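Side-chain contacts in flagellar motor switch protein FliG (Thermotoga maritima, PDB 3AJC), which probably forms part of the switch complex at the base of the flagellar basal body, which receives chemotaxis signals and sets the direction of flagellar rotation: residues 70-73 with 74-77; 92-95 with 96-100; 131-134 with 135-138; 206-209 with 210-214. One frame throughout, in Å; residues are numbered along the deposited sequence.

How the contacts relate
All four contacts are local, each made within one unbroken run of chain, so none closes a long loop and they follow one another in series without nesting or crossing. Contact 1 lies on helix 67-79, in the middle-domain sequence and on the surface. Contact 2 occupies the next helix, 92-100, about 23 Å away between centres. Contact 3 is the turn between helices 119-128 and 140-147, and contact 4 the last turns of helix 194-213, both in the C-terminal domain sequence. Contact 2 meets contact 3 where Asn100 ND2 lies 3.9 Å from Val131 CG1. Contact 3 meets contact 4 through Ile135 CG1, 3.7 Å from Ile208 CD1.

Contact 1 of 4, residues 70-73 with 74-77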
ATOM      1  N   ILE A  70      -3.161 -20.495  10.410  1.00 49.53           N
ATOM      2  CA  ILE A  70      -1.779 -20.063  10.571  1.00 48.94           C
ATOM      3  C   ILE A  70      -0.907 -21.305  10.744  1.00 49.46           C
ATOM      4  O   ILE A  70       0.122 -21.462  10.083  1.00 46.65           O
ATOM      5  CB  ILE A  70      -1.639 -19.147  11.818  1.00 47.39           C
ATOM      6  CG1 ILE A  70      -2.423 -17.854  11.584  1.00 46.12           C
ATOM      7  CG2 ILE A  70      -0.171 -18.855  12.104  1.00 46.72           C
ATOM      8  CD1 ILE A  70      -2.589 -16.991  12.803  1.00 42.89           C
ATOM      9  N   GLU A  71      -1.346 -22.190  11.631  1.00 50.66           N
ATOM     10  CA  GLU A  71      -0.630 -23.425  11.915  1.00 54.93           C
ATOM     11  C   GLU A  71      -0.417 -24.265  10.655  1.00 56.26           C
ATOM     12  O   GLU A  71       0.672 -24.798  10.434  1.00 55.42           O
ATOM     13  CB  GLU A  71      -1.400 -24.223  12.972  1.00 55.99           C
ATOM     14  CG  GLU A  71      -0.851 -25.603  13.268  1.00 59.65           C
ATOM     15  CD  GLU A  71      -1.498 -26.224  14.490  1.00 61.65           C
ATOM     16  OE1 GLU A  71      -2.739 -26.141  14.617  1.00 64.04           O
ATOM     17  OE2 GLU A  71      -0.771 -26.800  15.326  1.00 62.82           O
ATOM     18  N   ARG A  72      -1.459 -24.366   9.830  1.00 58.55           N
ATOM     19  CA  ARG A  72      -1.412 -25.138   8.587  1.00 60.20           C
ATOM     20  C   ARG A  72      -0.483 -24.514   7.555  1.00 60.39           C
ATOM     21  O   ARG A  72       0.390 -25.186   7.009  1.00 61.18           O
ATOM     22  CB  ARG A  72      -2.820 -25.262   7.987  1.00 62.46           C
ATOM     23  CG  ARG A  72      -3.456 -26.646   8.115  1.00 65.46           C
ATOM     24  CD  ARG A  72      -4.866 -26.670   7.518  1.00 67.98           C
ATOM     25  NE  ARG A  72      -5.862 -26.045   8.389  1.00 70.51           N
ATOM     26  CZ  ARG A  72      -6.929 -25.385   7.949  1.00 71.92           C
ATOM     27  NH1 ARG A  72      -7.136 -25.260   6.649  1.00 72.28           N
ATOM     28  NH2 ARG A  72      -7.790 -24.851   8.807  1.00 72.62           N
ATOM     29  N   ASN A  73      -0.680 -23.230   7.279  1.00 61.35           N
ATOM     30  CA  ASN A  73       0.147 -22.528   6.306  1.00 62.94           C
ATOM     31  C   ASN A  73       1.618 -22.573   6.685  1.00 63.02           C
ATOM     32  O   ASN A  73       2.483 -22.699   5.817  1.00 63.40           O
ATOM     33  CB  ASN A  73      -0.306 -21.075   6.169  1.00 65.72           C
ATOM     34  CG  ASN A  73      -1.567 -20.937   5.344  1.00 69.24           C
ATOM     35  OD1 ASN A  73      -1.571 -21.215   4.141  1.00 70.91           O
ATOM     36  ND2 ASN A  73      -2.650 -20.515   5.986  1.00 72.15           N
ATOM     37  N   LEU A  74       1.899 -22.464   7.979  1.00 62.27           N
ATOM     38  CA  LEU A  74       3.274 -22.508   8.449  1.00 62.51           C
ATOM     39  C   LEU A  74       3.867 -23.871   8.107  1.00 64.07           C
ATOM     40  O   LEU A  74       4.944 -23.965   7.522  1.00 63.18           O
ATOM     41  CB  LEU A  74       3.332 -22.281   9.961  1.00 60.93           C
ATOM     42  CG  LEU A  74       4.739 -22.248  10.569  1.00 60.52           C
ATOM     43  CD1 LEU A  74       5.565 -21.141   9.918  1.00 59.02           C
ATOM     44  CD2 LEU A  74       4.643 -22.028  12.068  1.00 59.09           C
ATOM     45  N   GLU A  75       3.148 -24.929   8.465  1.00 66.17           N
ATOM     46  CA  GLU A  75       3.604 -26.283   8.188  1.00 69.42           C
ATOM     47  C   GLU A  75       3.938 -26.505   6.722  1.00 70.86           C
ATOM     48  O   GLU A  75       4.931 -27.153   6.405  1.00 71.40           O
ATOM     49  CB  GLU A  75       2.547 -27.291   8.629  1.00 70.00           C
ATOM     50  CG  GLU A  75       2.407 -27.352  10.122  1.00 72.23           C
ATOM     51  CD  GLU A  75       1.314 -28.280  10.582  1.00 72.98           C
ATOM     52  OE1 GLU A  75       0.131 -27.998  10.296  1.00 73.77           O
ATOM     53  OE2 GLU A  75       1.643 -29.294  11.232  1.00 75.35           O
ATOM     54  N   LYS A  76       3.115 -25.973   5.827  1.00 73.14           N
ATOM     55  CA  LYS A  76       3.369 -26.145   4.403  1.00 75.50           C
ATOM     56  C   LYS A  76       4.750 -25.608   4.030  1.00 76.42           C
ATOM     57  O   LYS A  76       5.602 -26.353   3.550  1.00 76.42           O
ATOM     58  CB  LYS A  76       2.288 -25.443   3.572  1.00 76.50           C
ATOM     59  CG  LYS A  76       0.881 -26.003   3.774  1.00 77.43           C
ATOM     60  CD  LYS A  76      -0.038 -25.618   2.628  1.00 78.30           C
ATOM     61  CE  LYS A  76       0.426 -26.271   1.336  1.00 79.51           C
ATOM     62  NZ  LYS A  76      -0.410 -25.858   0.186  1.00 80.29           N
ATOM     63  N   LYS A  77       4.969 -24.320   4.269  1.00 78.48           N
ATOM     64  CA  LYS A  77       6.243 -23.669   3.957  1.00 80.27           C
ATOM     65  C   LYS A  77       7.472 -24.375   4.534  1.00 81.74           C
ATOM     66  O   LYS A  77       8.535 -24.388   3.913  1.00 81.77           O
ATOM     67  CB  LYS A  77       6.203 -22.218   4.440  1.00 80.53           C
ATOM     68  CG  LYS A  77       5.102 -21.402   3.783  1.00 81.43           C
ATOM     69  CD  LYS A  77       4.840 -20.091   4.504  1.00 82.40           C
ATOM     70  CE  LYS A  77       3.584 -19.432   3.943  1.00 82.71           C
ATOM     71  NZ  LYS A  77       3.190 -18.209   4.693  1.00 84.31           N
TER
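Leu74 N donates to Ile70 O at 2.9 Å, the shortest of the four alpha-helical i to i+4 bonds here, within helix 67-79, part of the FliG middle-domain sequence. Glu75 N repeats the pattern to Glu71 O and Lys76 N to Arg72 O, while the bond from Lys77 N to Asn73 O is weak. The side-chain contacts across the junction are mainly of chain carbons and a carboxylate against backbone oxygens. Glu71 and Glu75 run side by side in the same direction, their carboxylate planes 31° apart. With its CG beside the backbone N (chi1 -69°), Glu75 leans back over the preceding turn: its CG comes within 3.1 Å of Glu71 O, and its OE1 lies 3.2 Å from the same oxygen, two acceptors and not a hydrogen bond. The like charges stay separated, Glu71 OE2 and Glu75 OE1 being 5.2 Å apart, and Lys68 takes up Glu71 OE1 in a salt bridge that probably eases their repulsion. Further along, Ser79 OG bonds to the carbonyl oxygens of Glu75 and Lys76. Lys77 sends an extended chain back alongside the Asn73 carbonyl, with CG 3.6 Å and CE 3.9 Å from Asn73 O.

Contact 2 of 4, residues 92-95 with 96-100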
ATOM      1  N   ILE A  92      -2.303  -7.550   4.551  1.00 50.97           N
ATOM      2  CA  ILE A  92      -2.557  -6.131   4.779  1.00 50.88           C
ATOM      3  C   ILE A  92      -2.111  -5.231   3.630  1.00 49.10           C
ATOM      4  O   ILE A  92      -2.812  -4.288   3.280  1.00 48.13           O
ATOM      5  CB  ILE A  92      -1.869  -5.647   6.081  1.00 52.26           C
ATOM      6  CG1 ILE A  92      -2.329  -6.508   7.261  1.00 52.85           C
ATOM      7  CG2 ILE A  92      -2.190  -4.177   6.334  1.00 51.42           C
ATOM      8  CD1 ILE A  92      -3.833  -6.530   7.463  1.00 53.10           C
ATOM      9  N   ASP A  93      -0.947  -5.506   3.054  1.00 47.27           N
ATOM     10  CA  ASP A  93      -0.446  -4.697   1.944  1.00 46.43           C
ATOM     11  C   ASP A  93      -1.368  -4.767   0.719  1.00 43.18           C
ATOM     12  O   ASP A  93      -1.676  -3.755   0.095  1.00 40.72           O
ATOM     13  CB  ASP A  93       0.968  -5.141   1.573  1.00 50.28           C
ATOM     14  CG  ASP A  93       2.034  -4.261   2.202  1.00 55.03           C
ATOM     15  OD1 ASP A  93       2.230  -3.123   1.714  1.00 57.88           O
ATOM     16  OD2 ASP A  93       2.666  -4.697   3.191  1.00 56.19           O
ATOM     17  N   THR A  94      -1.800  -5.972   0.376  1.00 40.47           N
ATOM     18  CA  THR A  94      -2.702  -6.160  -0.748  1.00 38.11           C
ATOM     19  C   THR A  94      -3.966  -5.323  -0.524  1.00 34.82           C
ATOM     20  O   THR A  94      -4.358  -4.526  -1.378  1.00 34.00           O
ATOM     21  CB  THR A  94      -3.093  -7.636  -0.876  1.00 37.93           C
ATOM     22  OG1 THR A  94      -1.903  -8.418  -1.005  1.00 39.08           O
ATOM     23  CG2 THR A  94      -3.985  -7.865  -2.096  1.00 37.16           C
ATOM     24  N   ALA A  95      -4.586  -5.509   0.639  1.00 31.40           N
ATOM     25  CA  ALA A  95      -5.800  -4.789   1.001  1.00 30.23           C
ATOM     26  C   ALA A  95      -5.627  -3.271   0.893  1.00 29.27           C
ATOM     27  O   ALA A  95      -6.457  -2.589   0.290  1.00 30.00           O
ATOM     28  CB  ALA A  95      -6.224  -5.170   2.410  1.00 25.68           C
ATOM     29  N   ALA A  96      -4.548  -2.757   1.478  1.00 26.25           N
ATOM     30  CA  ALA A  96      -4.256  -1.332   1.461  1.00 26.98           C
ATOM     31  C   ALA A  96      -4.092  -0.798   0.038  1.00 26.91           C
ATOM     32  O   ALA A  96      -4.520   0.316  -0.271  1.00 24.28           O
ATOM     33  CB  ALA A  96      -2.980  -1.045   2.285  1.00 24.44           C
ATOM     34  N   GLU A  97      -3.444  -1.593  -0.808  1.00 28.30           N
ATOM     35  CA  GLU A  97      -3.208  -1.223  -2.195  1.00 31.06           C
ATOM     36  C   GLU A  97      -4.537  -1.162  -2.945  1.00 30.40           C
ATOM     37  O   GLU A  97      -4.748  -0.297  -3.794  1.00 28.10           O
ATOM     38  CB  GLU A  97      -2.254  -2.234  -2.853  1.00 33.04           C
ATOM     39  CG  GLU A  97      -0.767  -1.947  -2.583  1.00 39.48           C
ATOM     40  CD  GLU A  97       0.138  -3.175  -2.726  1.00 42.21           C
ATOM     41  OE1 GLU A  97      -0.086  -3.999  -3.639  1.00 47.44           O
ATOM     42  OE2 GLU A  97       1.090  -3.310  -1.928  1.00 43.49           O
ATOM     43  N   ILE A  98      -5.435  -2.086  -2.620  1.00 29.30           N
ATOM     44  CA  ILE A  98      -6.746  -2.122  -3.256  1.00 27.51           C
ATOM     45  C   ILE A  98      -7.548  -0.903  -2.792  1.00 27.31           C
ATOM     46  O   ILE A  98      -8.197  -0.229  -3.595  1.00 24.99           O
ATOM     47  CB  ILE A  98      -7.491  -3.418  -2.881  1.00 27.73           C
ATOM     48  CG1 ILE A  98      -6.755  -4.615  -3.507  1.00 28.23           C
ATOM     49  CG2 ILE A  98      -8.954  -3.329  -3.302  1.00 23.59           C
ATOM     50  CD1 ILE A  98      -7.371  -5.969  -3.224  1.00 29.78           C
ATOM     51  N   MET A  99      -7.466  -0.602  -1.497  1.00 25.73           N
ATOM     52  CA  MET A  99      -8.184   0.531  -0.942  1.00 26.24           C
ATOM     53  C   MET A  99      -7.706   1.850  -1.571  1.00 25.38           C
ATOM     54  O   MET A  99      -8.500   2.761  -1.810  1.00 24.39           O
ATOM     55  CB  MET A  99      -8.010   0.564   0.584  1.00 26.60           C
ATOM     56  CG  MET A  99      -8.723  -0.571   1.339  1.00 27.40           C
ATOM     57  SD  MET A  99     -10.523  -0.347   1.463  1.00 25.17           S
ATOM     58  CE  MET A  99     -10.641   0.655   2.942  1.00 25.52           C
ATOM     59  N   ASN A 100      -6.413   1.951  -1.848  1.00 25.58           N
ATOM     60  CA  ASN A 100      -5.885   3.177  -2.450  1.00 26.98           C
ATOM     61  C   ASN A 100      -6.411   3.376  -3.880  1.00 27.20           C
ATOM     62  O   ASN A 100      -6.586   4.504  -4.342  1.00 26.05           O
ATOM     63  CB  ASN A 100      -4.355   3.155  -2.467  1.00 22.79           C
ATOM     64  CG  ASN A 100      -3.750   3.567  -1.144  1.00 24.95           C
ATOM     65  OD1 ASN A 100      -4.262   4.449  -0.456  1.00 28.68           O
ATOM     66  ND2 ASN A 100      -2.637   2.946  -0.790  1.00 27.86           N
TER
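Glu97 N donates to Asp93 O at 2.9 Å, and like bonds run from Ala96 N to Ile92 O, Ile98 N to Thr94 O and Met99 N to Ala95 O. Beside the first of these, the two carboxylates approach with their planes 54° apart. Asp93 OD1 stands 3.8 Å from Glu97 OE2, an unfavourable pairing of like charges probably moderated by the salt bridge from Asp93 OD2 to Arg128 on helix 119-128. These i to i+4 links make up the short alpha-helix 92-100, whose Ala95, Ile98 and Met99 pack against helix 49-60. Thr94 and Ile98 lie side by side, pointing the same way: with OG1 turned beside its own backbone N (chi1 -57°), Thr94 offers CG2 to Ile98 CD1 at 4.0 Å. CG1 of Ile98 also lies against Thr94 O, 3.2 Å away, before the side chain reaches Ala40, Ala41 and Leu44 of helix 37-46 and Ile59 of helix 49-60. Cutting Ile98 back to an alanine is likely to open a gap toward both helices and leave Thr94 CG2 without the methyl it touches. Met99 CG lies 3.2 Å from Ala95 O, and its side chain packs against Leu56.

Contact 3 of 4, residues 131-134 with 135-138; sequences VFED and ILKL
Phe132 and Ile135 cross each other at a slant, the CD1 methyl of Ile135 approaching the phenyl ring obliquely, 3.5 Å from Phe132 CE1. Two torsions bring it there. Phe132 swings its ring away from the backbone N (chi1 -162°), and Ile135 keeps CG1 beside its own N, whence the branch runs extended past Phe132 O, with CG1 3.2 Å from that oxygen. The ring goes on to pack against Leu166 of helix 164-171 and Ile204 of helix 194-213. Glu133 and Leu136 are arranged differently: they lie alongside and point the same way, Glu133 OE1 being 3.6 Å from Leu136 CD1. That oxygen has its polar partner elsewhere, in Ser163 OG. Asp134 turns back to the start of the turn, where its OD2 accepts from Val131 N at a doubtfully short 2.5 Å, on the anti side, 24° out of the carboxylate plane. Across the junction, Ile135 N donates to Phe132 O at 3.1 Å, Leu136 N to Glu133 O at 3.0 Å and Lys137 N to Asp134 O at 2.7 Å. Successive i to i+3 bonds are the signature of a short 3-10 helix, here residues 132-136, within the connection between helices 119-128 and 140-147.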
ATOM      1  N   VAL A 131       1.150   6.506   0.972  1.00 26.71           N
ATOM      2  CA  VAL A 131       1.921   6.511  -0.271  1.00 28.15           C
ATOM      3  C   VAL A 131       2.927   7.653  -0.175  1.00 28.22           C
ATOM      4  O   VAL A 131       2.821   8.511   0.699  1.00 29.13           O
ATOM      5  CB  VAL A 131       1.042   6.716  -1.538  1.00 28.81           C
ATOM      6  CG1 VAL A 131       0.122   5.514  -1.721  1.00 28.06           C
ATOM      7  CG2 VAL A 131       0.262   8.023  -1.448  1.00 27.05           C
ATOM      8  N   PHE A 132       3.894   7.673  -1.079  1.00 28.09           N
ATOM      9  CA  PHE A 132       4.920   8.702  -1.026  1.00 29.70           C
ATOM     10  C   PHE A 132       4.392  10.129  -0.987  1.00 28.12           C
ATOM     11  O   PHE A 132       4.903  10.938  -0.225  1.00 26.49           O
ATOM     12  CB  PHE A 132       5.905   8.546  -2.186  1.00 28.98           C
ATOM     13  CG  PHE A 132       7.198   9.274  -1.973  1.00 30.69           C
ATOM     14  CD1 PHE A 132       8.062   8.900  -0.941  1.00 29.52           C
ATOM     15  CD2 PHE A 132       7.555  10.342  -2.793  1.00 30.35           C
ATOM     16  CE1 PHE A 132       9.275   9.586  -0.731  1.00 30.62           C
ATOM     17  CE2 PHE A 132       8.753  11.031  -2.594  1.00 31.57           C
ATOM     18  CZ  PHE A 132       9.615  10.657  -1.562  1.00 31.48           C
ATOM     19  N   GLU A 133       3.376  10.442  -1.791  1.00 28.32           N
ATOM     20  CA  GLU A 133       2.820  11.793  -1.800  1.00 28.65           C
ATOM     21  C   GLU A 133       2.145  12.125  -0.473  1.00 28.33           C
ATOM     22  O   GLU A 133       1.943  13.294  -0.168  1.00 28.24           O
ATOM     23  CB  GLU A 133       1.811  11.981  -2.944  1.00 31.60           C
ATOM     24  CG  GLU A 133       2.403  12.066  -4.352  1.00 33.26           C
ATOM     25  CD  GLU A 133       3.352  13.248  -4.554  1.00 34.36           C
ATOM     26  OE1 GLU A 133       3.054  14.362  -4.076  1.00 35.67           O
ATOM     27  OE2 GLU A 133       4.397  13.066  -5.219  1.00 37.97           O
ATOM     28  N   ASP A 134       1.800  11.110   0.318  1.00 28.91           N
ATOM     29  CA  ASP A 134       1.172  11.370   1.613  1.00 32.50           C
ATOM     30  C   ASP A 134       2.101  12.170   2.540  1.00 33.96           C
ATOM     31  O   ASP A 134       1.654  12.736   3.543  1.00 35.44           O
ATOM     32  CB  ASP A 134       0.740  10.059   2.290  1.00 32.74           C
ATOM     33  CG  ASP A 134      -0.534   9.461   1.666  1.00 35.16           C
ATOM     34  OD1 ASP A 134      -1.468  10.225   1.350  1.00 31.41           O
ATOM     35  OD2 ASP A 134      -0.607   8.227   1.506  1.00 33.74           O
ATOM     36  N   ILE A 135       3.390  12.222   2.201  1.00 33.81           N
ATOM     37  CA  ILE A 135       4.358  12.972   2.992  1.00 32.16           C
ATOM     38  C   ILE A 135       3.942  14.444   3.068  1.00 32.22           C
ATOM     39  O   ILE A 135       4.356  15.167   3.970  1.00 30.29           O
ATOM     40  CB  ILE A 135       5.783  12.852   2.390  1.00 30.95           C
ATOM     41  CG1 ILE A 135       6.312  11.435   2.617  1.00 28.57           C
ATOM     42  CG2 ILE A 135       6.734  13.869   3.046  1.00 29.32           C
ATOM     43  CD1 ILE A 135       7.612  11.116   1.895  1.00 26.00           C
ATOM     44  N   LEU A 136       3.118  14.881   2.119  1.00 36.41           N
ATOM     45  CA  LEU A 136       2.623  16.260   2.115  1.00 37.75           C
ATOM     46  C   LEU A 136       1.650  16.453   3.285  1.00 39.18           C
ATOM     47  O   LEU A 136       1.386  17.579   3.707  1.00 40.50           O
ATOM     48  CB  LEU A 136       1.907  16.572   0.800  1.00 38.25           C
ATOM     49  CG  LEU A 136       2.754  16.692  -0.470  1.00 39.03           C
ATOM     50  CD1 LEU A 136       1.837  16.831  -1.684  1.00 37.68           C
ATOM     51  CD2 LEU A 136       3.691  17.891  -0.359  1.00 37.98           C
ATOM     52  N   LYS A 137       1.126  15.349   3.810  1.00 39.44           N
ATOM     53  CA  LYS A 137       0.200  15.400   4.932  1.00 41.43           C
ATOM     54  C   LYS A 137       0.939  15.626   6.249  1.00 41.86           C
ATOM     55  O   LYS A 137       0.338  16.060   7.230  1.00 43.38           O
ATOM     56  CB  LYS A 137      -0.583  14.084   5.047  1.00 44.05           C
ATOM     57  CG  LYS A 137      -2.062  14.173   4.695  1.00 49.86           C
ATOM     58  CD  LYS A 137      -2.283  14.309   3.195  1.00 52.65           C
ATOM     59  CE  LYS A 137      -3.683  14.862   2.897  1.00 58.07           C
ATOM     60  NZ  LYS A 137      -4.074  15.938   3.874  1.00 59.75           N
ATOM     61  N   LEU A 138       2.234  15.326   6.276  1.00 40.40           N
ATOM     62  CA  LEU A 138       3.018  15.456   7.501  1.00 41.24           C
ATOM     63  C   LEU A 138       3.462  16.875   7.823  1.00 40.67           C
ATOM     64  O   LEU A 138       3.672  17.687   6.919  1.00 39.43           O
ATOM     65  CB  LEU A 138       4.248  14.548   7.431  1.00 41.67           C
ATOM     66  CG  LEU A 138       3.994  13.107   6.977  1.00 43.13           C
ATOM     67  CD1 LEU A 138       5.274  12.282   7.121  1.00 43.09           C
ATOM     68  CD2 LEU A 138       2.871  12.501   7.809  1.00 44.56           C
TER

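Contact 4 of 4, residues 206-209 with 210-214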
ATOM      1  N   ASN A 206       8.667   2.902   4.544  1.00 33.40           N
ATOM      2  CA  ASN A 206       8.865   1.962   5.640  1.00 34.32           C
ATOM      3  C   ASN A 206       9.413   2.701   6.860  1.00 33.33           C
ATOM      4  O   ASN A 206       9.023   2.417   7.992  1.00 32.16           O
ATOM      5  CB  ASN A 206       9.809   0.829   5.218  1.00 34.22           C
ATOM      6  CG  ASN A 206       9.204  -0.056   4.144  1.00 35.69           C
ATOM      7  OD1 ASN A 206       7.993  -0.222   4.078  1.00 35.49           O
ATOM      8  ND2 ASN A 206      10.052  -0.636   3.303  1.00 39.07           N
ATOM      9  N   ILE A 207      10.306   3.659   6.622  1.00 33.91           N
ATOM     10  CA  ILE A 207      10.872   4.459   7.706  1.00 35.84           C
ATOM     11  C   ILE A 207       9.730   5.183   8.427  1.00 36.76           C
ATOM     12  O   ILE A 207       9.681   5.228   9.651  1.00 37.97           O
ATOM     13  CB  ILE A 207      11.882   5.517   7.169  1.00 35.53           C
ATOM     14  CG1 ILE A 207      13.154   4.824   6.673  1.00 35.79           C
ATOM     15  CG2 ILE A 207      12.204   6.545   8.249  1.00 31.14           C
ATOM     16  CD1 ILE A 207      14.167   5.783   6.092  1.00 36.35           C
ATOM     17  N   ILE A 208       8.812   5.747   7.652  1.00 38.63           N
ATOM     18  CA  ILE A 208       7.666   6.464   8.201  1.00 39.53           C
ATOM     19  C   ILE A 208       6.752   5.520   8.991  1.00 42.04           C
ATOM     20  O   ILE A 208       6.321   5.834  10.104  1.00 38.92           O
ATOM     21  CB  ILE A 208       6.877   7.146   7.058  1.00 37.23           C
ATOM     22  CG1 ILE A 208       7.727   8.287   6.476  1.00 36.69           C
ATOM     23  CG2 ILE A 208       5.520   7.657   7.561  1.00 33.77           C
ATOM     24  CD1 ILE A 208       7.202   8.864   5.163  1.00 33.05           C
ATOM     25  N   ARG A 209       6.465   4.358   8.417  1.00 45.10           N
ATOM     26  CA  ARG A 209       5.607   3.390   9.088  1.00 50.14           C
ATOM     27  C   ARG A 209       6.207   2.972  10.435  1.00 52.47           C
ATOM     28  O   ARG A 209       5.478   2.753  11.406  1.00 52.58           O
ATOM     29  CB  ARG A 209       5.400   2.170   8.191  1.00 51.10           C
ATOM     30  CG  ARG A 209       4.169   1.355   8.535  1.00 56.34           C
ATOM     31  CD  ARG A 209       3.851   0.380   7.423  1.00 59.86           C
ATOM     32  NE  ARG A 209       4.842  -0.686   7.319  1.00 62.68           N
ATOM     33  CZ  ARG A 209       5.320  -1.151   6.168  1.00 64.59           C
ATOM     34  NH1 ARG A 209       4.903  -0.638   5.013  1.00 63.93           N
ATOM     35  NH2 ARG A 209       6.208  -2.137   6.170  1.00 64.86           N
ATOM     36  N   ARG A 210       7.534   2.874  10.492  1.00 54.69           N
ATOM     37  CA  ARG A 210       8.223   2.493  11.723  1.00 58.12           C
ATOM     38  C   ARG A 210       8.274   3.630  12.740  1.00 59.09           C
ATOM     39  O   ARG A 210       8.167   3.398  13.945  1.00 58.75           O
ATOM     40  CB  ARG A 210       9.651   2.032  11.418  1.00 60.15           C
ATOM     41  CG  ARG A 210      10.494   1.793  12.662  1.00 63.58           C
ATOM     42  CD  ARG A 210      11.869   1.238  12.310  1.00 67.91           C
ATOM     43  NE  ARG A 210      12.626   2.139  11.445  1.00 71.33           N
ATOM     44  CZ  ARG A 210      13.107   3.319  11.824  1.00 72.56           C
ATOM     45  NH1 ARG A 210      12.917   3.754  13.065  1.00 72.78           N
ATOM     46  NH2 ARG A 210      13.783   4.065  10.958  1.00 73.98           N
ATOM     47  N   LEU A 211       8.445   4.857  12.259  1.00 60.65           N
ATOM     48  CA  LEU A 211       8.504   6.010  13.150  1.00 62.13           C
ATOM     49  C   LEU A 211       7.150   6.361  13.749  1.00 64.23           C
ATOM     50  O   LEU A 211       7.073   7.128  14.705  1.00 63.73           O
ATOM     51  CB  LEU A 211       9.079   7.227  12.427  1.00 59.79           C
ATOM     52  CG  LEU A 211      10.599   7.238  12.274  1.00 59.63           C
ATOM     53  CD1 LEU A 211      11.027   8.522  11.589  1.00 58.20           C
ATOM     54  CD2 LEU A 211      11.258   7.128  13.647  1.00 59.39           C
ATOM     55  N   GLU A 212       6.080   5.806  13.191  1.00 67.23           N
ATOM     56  CA  GLU A 212       4.759   6.083  13.729  1.00 72.16           C
ATOM     57  C   GLU A 212       4.357   4.958  14.672  1.00 74.51           C
ATOM     58  O   GLU A 212       3.548   5.153  15.580  1.00 75.36           O
ATOM     59  CB  GLU A 212       3.736   6.246  12.607  1.00 72.79           C
ATOM     60  CG  GLU A 212       3.538   5.038  11.733  1.00 76.03           C
ATOM     61  CD  GLU A 212       2.525   5.306  10.645  1.00 77.94           C
ATOM     62  OE1 GLU A 212       1.422   5.781  10.984  1.00 79.87           O
ATOM     63  OE2 GLU A 212       2.822   5.047   9.459  1.00 78.68           O
ATOM     64  N   GLU A 213       4.925   3.775  14.446  1.00 76.73           N
ATOM     65  CA  GLU A 213       4.667   2.628  15.307  1.00 77.74           C
ATOM     66  C   GLU A 213       5.316   3.005  16.628  1.00 77.78           C
ATOM     67  O   GLU A 213       4.898   2.573  17.701  1.00 78.25           O
ATOM     68  CB  GLU A 213       5.329   1.375  14.734  1.00 79.40           C
ATOM     69  CG  GLU A 213       4.611   0.793  13.531  1.00 81.56           C
ATOM     70  CD  GLU A 213       3.576  -0.244  13.918  1.00 83.18           C
ATOM     71  OE1 GLU A 213       2.853  -0.725  13.018  1.00 84.14           O
ATOM     72  OE2 GLU A 213       3.491  -0.586  15.119  1.00 83.82           O
ATOM     73  N   ALA A 214       6.351   3.833  16.525  1.00 78.31           N
ATOM     74  CA  ALA A 214       7.082   4.329  17.681  1.00 78.80           C
ATOM     75  C   ALA A 214       6.330   5.552  18.206  1.00 79.46           C
ATOM     76  O   ALA A 214       6.843   6.310  19.030  1.00 80.41           O
ATOM     77  CB  ALA A 214       8.501   4.715  17.276  1.00 77.94           C
TER
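The last turns of alpha-helix 194-213, in the FliG C-terminal domain sequence, bring Ile207 against Leu211 and Arg209 against Glu212 just before the chain leaves helical geometry at Ala214. Arg210 N bonds to Asn206 O and Leu211 N to Ile207 O, both at 2.9 Å. The ladder then slackens: the bond from Glu212 N to Ile208 O is weak, and Glu213 N lies 3.3 Å from its acceptor, Arg209 O. On the apolar side, Ile207 and Leu211 run alongside each other, with Ile207 CG2 4.1 Å from Leu211 CD1. The same CG2 touches Arg210 NH2, whose guanidinium has Ile207 O over one face and a long, weak ion pair with Glu149. Glu212 takes an unusual route. Its CG sits between the backbone N and the carbonyl carbon (chi1 62°), which folds the extended chain back along the helix and leaves OE2 3.3 Å from Arg209 CA and 4.0 Å from Arg209 CG. It thus touches the aliphatic start of the arginine, while Arg209 NE remains 6.4 Å from Glu212 OE2. With an alanine in place of Glu212, the stem of Arg209 would probably lose the carboxylate packed against its CA and CG, and with it some nearby negative charge, so that the arginine might turn more freely. Glu213 passes its CG 3.0 Å from Arg209 O and forms a salt bridge through OE1 with Arg127 of helix 119-128. Elsewhere round the helix, Ile208 and Leu211 both pack on Val146 of helix 140-147 and on Ile217 in the C-terminal tail.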